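Local atomic coordinates of penicillin-binding protein 2B (Streptococcus pneumoniae, PDB entry 2WAD), a protein that cross-links peptide stems of adjacent glycan strands as a cell-wall transpeptidase of the pneumococcal elongation machinery, and is a target of penicillin. Residues N399-G404 with L453-Q458; G476-T481 with I513-G518. All blocks are in the same frame, centred on the assembly; numbering follows the deposited sequence.

In the fold
Both contacts lie in the transpeptidase domain, in a group of neighbouring helices, with their centres about 13 Å apart. Interaction 1 sets the loop after helix 389-398 against the end of helix 445-455 and is only partly buried, away from the annotated sites. Interaction 2, between helix 471-484 and the end of helix 509-515, is buried and nearer to Ser386, the probable acylated serine. Neither has a direct hydrogen bond between its segments. The first sets valine methyls on a glycine backbone, with isoleucine and an asparagine's aliphatic carbon beside them, whereas the second mixes leucine with an amide and an arginine whose polar ends are held elsewhere. Lys477 of helix 471-484 joins them, its aliphatic chain packing on Asn399 and Ile455.

Interaction 1 (N399-G404 with L453-Q458); sequences NGVLSG and LGIMGQ. Unlike the reference sequence in segment 453-458: Ile455 (reference Leu).
Val401 lays both of its methyl groups against Gly454 in the last turn of helix 445-455, and this packing of side chain on backbone is the closest part of the contact. With CG1 anti to the backbone N (chi1 -177°), one methyl reaches the glycine alpha carbon, Val401 CG1 to Gly454 CA being 3.7 Å. The other meets the peptide that follows: Val401 CG2 is 3.3 Å from Gly454 O and 3.6 Å from Ile455 N. Glycine suits this position because the alpha carbon, having no side chain, lets the branched valine settle directly onto the helix backbone.

Side chains also meet, less closely. Val401 CG2 touches Ile455 CG1 at 4.0 Å, and the same CG1 lies 4.4 Å from Asn399 CB. The asparagine thus offers its aliphatic carbon to the isoleucine, while its amide nitrogen ND2 is hydrogen-bonded to Ser395 O in the last turn of helix 389-398, which the asparagine follows.

No hydrogen bond crosses the contact; the polar backbone bonds instead finish the two helices. Each ends in a Schellman motif with a glycine of positive phi as its C-prime residue. At Gly400 (phi 73°), Val401 N returns to Gly396 O and Gly400 N to Trp397 O. At Gly457 (phi 78°), Gln458 N binds Leu453 O at 3.2 Å, accompanied by a weak bond from Gly457 N to Gly454 O. Glycine adopts this left-handed backbone conformation readily.

Beyond Val401, the chain leads toward strand 408-410, and Leu402 packs on Ile393 and Trp397 of helix 389-398 and on Tyr447 and Thr451 of helix 445-455. Helix 471-484 borders the other end, where Lys477 lies against Asn399 and Ile455, so the contact joins the ends of two helices beside a third.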
loop_
_atom_site.group_PDB
_atom_site.type_symbol
_atom_site.label_atom_id
_atom_site.label_comp_id
_atom_site.label_asym_id
_atom_site.label_seq_id
_atom_site.Cartn_x
_atom_site.Cartn_y
_atom_site.Cartn_z
ATOM N N ASN A 399 13.030 4.775 -31.315
ATOM C CA ASN A 399 12.303 5.325 -32.441
ATOM C C ASN A 399 13.190 5.798 -33.602
ATOM O O ASN A 399 12.761 6.566 -34.443
ATOM C CB ASN A 399 11.350 6.413 -31.928
ATOM C CG ASN A 399 10.272 5.830 -31.054
ATOM O OD1 ASN A 399 9.286 5.308 -31.561
ATOM N ND2 ASN A 399 10.459 5.881 -29.730
ATOM N N GLY A 400 14.440 5.351 -33.646
ATOM C CA GLY A 400 15.294 5.656 -34.792
ATOM C C GLY A 400 15.787 7.093 -34.890
ATOM O O GLY A 400 16.230 7.534 -35.948
ATOM N N VAL A 401 15.742 7.829 -33.787
ATOM C CA VAL A 401 16.178 9.217 -33.800
ATOM C C VAL A 401 17.679 9.351 -33.532
ATOM O O VAL A 401 18.340 10.227 -34.079
ATOM C CB VAL A 401 15.382 10.034 -32.765
ATOM C CG1 VAL A 401 15.785 11.505 -32.816
ATOM C CG2 VAL A 401 13.891 9.874 -33.054
ATOM N N LEU A 402 18.220 8.475 -32.697
ATOM C CA LEU A 402 19.575 8.627 -32.192
ATOM C C LEU A 402 20.302 7.330 -32.465
ATOM O O LEU A 402 19.720 6.259 -32.335
ATOM C CB LEU A 402 19.570 8.831 -30.671
ATOM C CG LEU A 402 19.097 10.178 -30.134
ATOM C CD1 LEU A 402 19.165 10.091 -28.619
ATOM C CD2 LEU A 402 20.018 11.276 -30.649
ATOM N N SER A 403 21.584 7.429 -32.803
ATOM C CA SER A 403 22.380 6.229 -33.002
ATOM C C SER A 403 23.578 6.134 -32.061
ATOM O O SER A 403 24.529 6.907 -32.169
ATOM C CB SER A 403 22.817 6.115 -34.467
ATOM O OG SER A 403 23.468 4.860 -34.637
ATOM N N GLY A 404 23.554 5.180 -31.134
ATOM C CA GLY A 404 24.641 5.105 -30.159
ATOM C C GLY A 404 24.851 6.429 -29.437
ATOM O O GLY A 404 23.900 7.155 -29.151
ATOM N N LEU A 453 11.752 16.236 -30.520
ATOM C CA LEU A 453 11.325 16.712 -31.838
ATOM C C LEU A 453 11.526 15.603 -32.886
ATOM O O LEU A 453 10.712 15.431 -33.783
ATOM C CB LEU A 453 12.089 17.980 -32.226
ATOM C CG LEU A 453 11.689 18.640 -33.550
ATOM C CD1 LEU A 453 10.315 19.275 -33.430
ATOM C CD2 LEU A 453 12.716 19.666 -33.983
ATOM N N GLY A 454 12.597 14.822 -32.744
ATOM C CA GLY A 454 12.908 13.748 -33.673
ATOM C C GLY A 454 11.961 12.559 -33.600
ATOM O O GLY A 454 11.772 11.843 -34.581
ATOM N N ILE A 455 11.379 12.309 -32.433
ATOM C CA ILE A 455 10.324 11.306 -32.333
ATOM C C ILE A 455 9.079 11.779 -33.093
ATOM O O ILE A 455 8.258 10.980 -33.543
ATOM C CB ILE A 455 9.995 11.038 -30.858
ATOM C CG1 ILE A 455 11.238 10.478 -30.138
ATOM C CG2 ILE A 455 8.834 10.067 -30.724
ATOM C CD1 ILE A 455 11.084 10.438 -28.616
ATOM N N MET A 456 8.946 13.093 -33.228
ATOM C CA MET A 456 7.821 13.684 -33.934
ATOM C C MET A 456 8.130 13.774 -35.441
ATOM O O MET A 456 7.425 14.445 -36.190
ATOM C CB MET A 456 7.604 15.080 -33.348
ATOM C CG MET A 456 6.202 15.589 -33.334
ATOM S SD MET A 456 6.037 17.035 -32.251
ATOM C CE MET A 456 4.683 17.798 -33.109
ATOM N N GLY A 457 9.215 13.132 -35.873
ATOM C CA GLY A 457 9.623 13.092 -37.278
ATOM C C GLY A 457 10.308 14.332 -37.836
ATOM O O GLY A 457 10.375 14.509 -39.054
ATOM N N GLN A 458 10.841 15.196 -36.975
ATOM C CA GLN A 458 11.407 16.455 -37.465
ATOM C C GLN A 458 12.848 16.711 -37.018
ATOM O O GLN A 458 13.325 16.136 -36.043
ATOM C CB GLN A 458 10.478 17.622 -37.118
ATOM C CG GLN A 458 9.134 17.552 -37.865
ATOM C CD GLN A 458 8.157 18.650 -37.490
ATOM O OE1 GLN A 458 8.303 19.308 -36.467
ATOM N NE2 GLN A 458 7.146 18.853 -38.323
#

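Interaction 2 (G476-T481 with I513-G518); sequences GKLRST and ITNAFG. Unlike the reference sequence in segment 476-481: Gly476 (reference Glu).
Leu478, on helix 471-484, meets Asn515 just where helix 509-515 is closed by a Schellman motif, in the helical part of the penicillin-binding transpeptidase fold. A chi1 of -176° turns CG away from the backbone N and sends one methyl across to the asparagine: Leu478 CD2 is 3.9 Å from Asn515 ND2 and 4.0 Å from Asn515 CB. Leu478 CD2 also comes within 4.1 Å of Ala516 N.

Arg479 adds the aliphatic start of its side chain, with CG 3.9 Å from Asn515 ND2. The two side chains cross nearly at right angles, and the guanidinium and amide planes lie 82° apart.

Partners beyond the segments hold the polar ends. Arg479 NH2 forms a salt bridge with Asp521, whose backbone N is hydrogen-bonded to Asn515 OD1, so Asp521 helps to position both. Asparagine suits this site, combining a carbon that packs on leucine with an amide that ties down the following loop.

Further out, the alanine methyl of Ala516 lies about 10 Å from the side chain of Ser386, probably the residue acylated in catalysis. Gly518, C-prime residue of the motif, has a phi of 78°, and its N binds Asn515 O at 3.0 Å.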
loop_
_atom_site.group_PDB
_atom_site.type_symbol
_atom_site.label_atom_id
_atom_site.label_comp_id
_atom_site.label_asym_id
_atom_site.label_seq_id
_atom_site.Cartn_x
_atom_site.Cartn_y
_atom_site.Cartn_z
ATOM N N GLY A 476 2.657 9.624 -27.427
ATOM C CA GLY A 476 2.437 8.213 -27.095
ATOM C C GLY A 476 3.715 7.394 -27.039
ATOM O O GLY A 476 3.877 6.505 -26.191
ATOM N N LYS A 477 4.626 7.668 -27.965
ATOM C CA LYS A 477 5.880 6.926 -28.014
ATOM C C LYS A 477 6.802 7.270 -26.843
ATOM O O LYS A 477 7.482 6.389 -26.313
ATOM C CB LYS A 477 6.608 7.186 -29.325
ATOM C CG LYS A 477 6.017 6.494 -30.540
ATOM C CD LYS A 477 6.714 6.979 -31.811
ATOM C CE LYS A 477 6.036 6.410 -33.060
ATOM N NZ LYS A 477 6.909 6.499 -34.270
ATOM N N LEU A 478 6.842 8.557 -26.486
ATOM C CA LEU A 478 7.595 9.032 -25.332
ATOM C C LEU A 478 7.061 8.387 -24.059
ATOM O O LEU A 478 7.841 7.797 -23.304
ATOM C CB LEU A 478 7.533 10.575 -25.229
ATOM C CG LEU A 478 8.366 11.230 -24.109
ATOM C CD1 LEU A 478 9.893 11.134 -24.390
ATOM C CD2 LEU A 478 7.973 12.691 -23.872
ATOM N N ARG A 479 5.746 8.500 -23.829
ATOM C CA ARG A 479 5.120 7.970 -22.620
ATOM C C ARG A 479 5.199 6.446 -22.540
ATOM O O ARG A 479 5.210 5.836 -21.450
ATOM C CB ARG A 479 3.668 8.433 -22.476
ATOM C CG ARG A 479 3.446 9.925 -22.206
ATOM C CD ARG A 479 1.952 10.241 -22.068
ATOM N NE ARG A 479 1.713 11.466 -21.301
ATOM C CZ ARG A 479 0.634 12.236 -21.398
ATOM N NH1 ARG A 479 -0.351 11.915 -22.240
ATOM N NH2 ARG A 479 0.525 13.325 -20.643
ATOM N N SER A 480 5.295 5.821 -23.704
ATOM C CA SER A 480 5.472 4.371 -23.732
ATOM C C SER A 480 6.850 3.961 -23.241
ATOM O O SER A 480 6.986 3.041 -22.415
ATOM C CB SER A 480 5.124 3.792 -25.117
ATOM O OG SER A 480 5.725 2.526 -25.326
ATOM N N THR A 481 7.887 4.615 -23.752
ATOM C CA THR A 481 9.209 4.424 -23.143
ATOM C C THR A 481 9.239 4.728 -21.646
ATOM O O THR A 481 9.752 3.937 -20.868
ATOM C CB THR A 481 10.290 5.278 -23.827
ATOM O OG1 THR A 481 10.180 5.107 -25.246
ATOM C CG2 THR A 481 11.675 4.835 -23.345
ATOM N N ILE A 513 7.066 18.674 -25.325
ATOM C CA ILE A 513 8.431 19.152 -25.161
ATOM C C ILE A 513 8.858 19.179 -23.681
ATOM O O ILE A 513 9.899 18.617 -23.347
ATOM C CB ILE A 513 8.619 20.529 -25.817
ATOM C CG1 ILE A 513 8.527 20.412 -27.348
ATOM C CG2 ILE A 513 9.959 21.135 -25.413
ATOM C CD1 ILE A 513 9.495 19.361 -27.979
ATOM N N THR A 514 8.073 19.794 -22.797
ATOM C CA THR A 514 8.427 19.811 -21.375
ATOM C C THR A 514 8.433 18.415 -20.746
ATOM O O THR A 514 9.188 18.175 -19.797
ATOM C CB THR A 514 7.533 20.734 -20.507
ATOM O OG1 THR A 514 6.148 20.410 -20.710
ATOM C CG2 THR A 514 7.792 22.236 -20.836
ATOM N N ASN A 515 7.572 17.516 -21.223
ATOM C CA ASN A 515 7.558 16.144 -20.690
ATOM C C ASN A 515 8.920 15.506 -20.888
ATOM O O ASN A 515 9.375 14.733 -20.053
ATOM C CB ASN A 515 6.439 15.306 -21.339
ATOM C CG ASN A 515 5.894 14.228 -20.415
ATOM O OD1 ASN A 515 5.931 14.351 -19.189
ATOM N ND2 ASN A 515 5.333 13.177 -21.010
ATOM N N ALA A 516 9.588 15.887 -21.977
ATOM C CA ALA A 516 10.897 15.343 -22.351
ATOM C C ALA A 516 12.026 15.637 -21.359
ATOM O O ALA A 516 13.036 14.919 -21.311
ATOM C CB ALA A 516 11.296 15.807 -23.753
ATOM N N PHE A 517 11.872 16.703 -20.579
ATOM C CA PHE A 517 12.851 16.978 -19.538
ATOM C C PHE A 517 12.175 17.013 -18.166
ATOM O O PHE A 517 12.661 17.629 -17.219
ATOM C CB PHE A 517 13.733 18.214 -19.870
ATOM C CG PHE A 517 12.970 19.500 -20.160
ATOM C CD1 PHE A 517 12.687 19.874 -21.472
ATOM C CD2 PHE A 517 12.609 20.370 -19.143
ATOM C CE1 PHE A 517 12.019 21.058 -21.776
ATOM C CE2 PHE A 517 11.924 21.580 -19.422
ATOM C CZ PHE A 517 11.617 21.919 -20.749
ATOM N N GLY A 518 11.034 16.332 -18.058
ATOM C CA GLY A 518 10.441 16.026 -16.771
ATOM C C GLY A 518 9.703 17.183 -16.116
ATOM O O GLY A 518 9.681 17.299 -14.885
#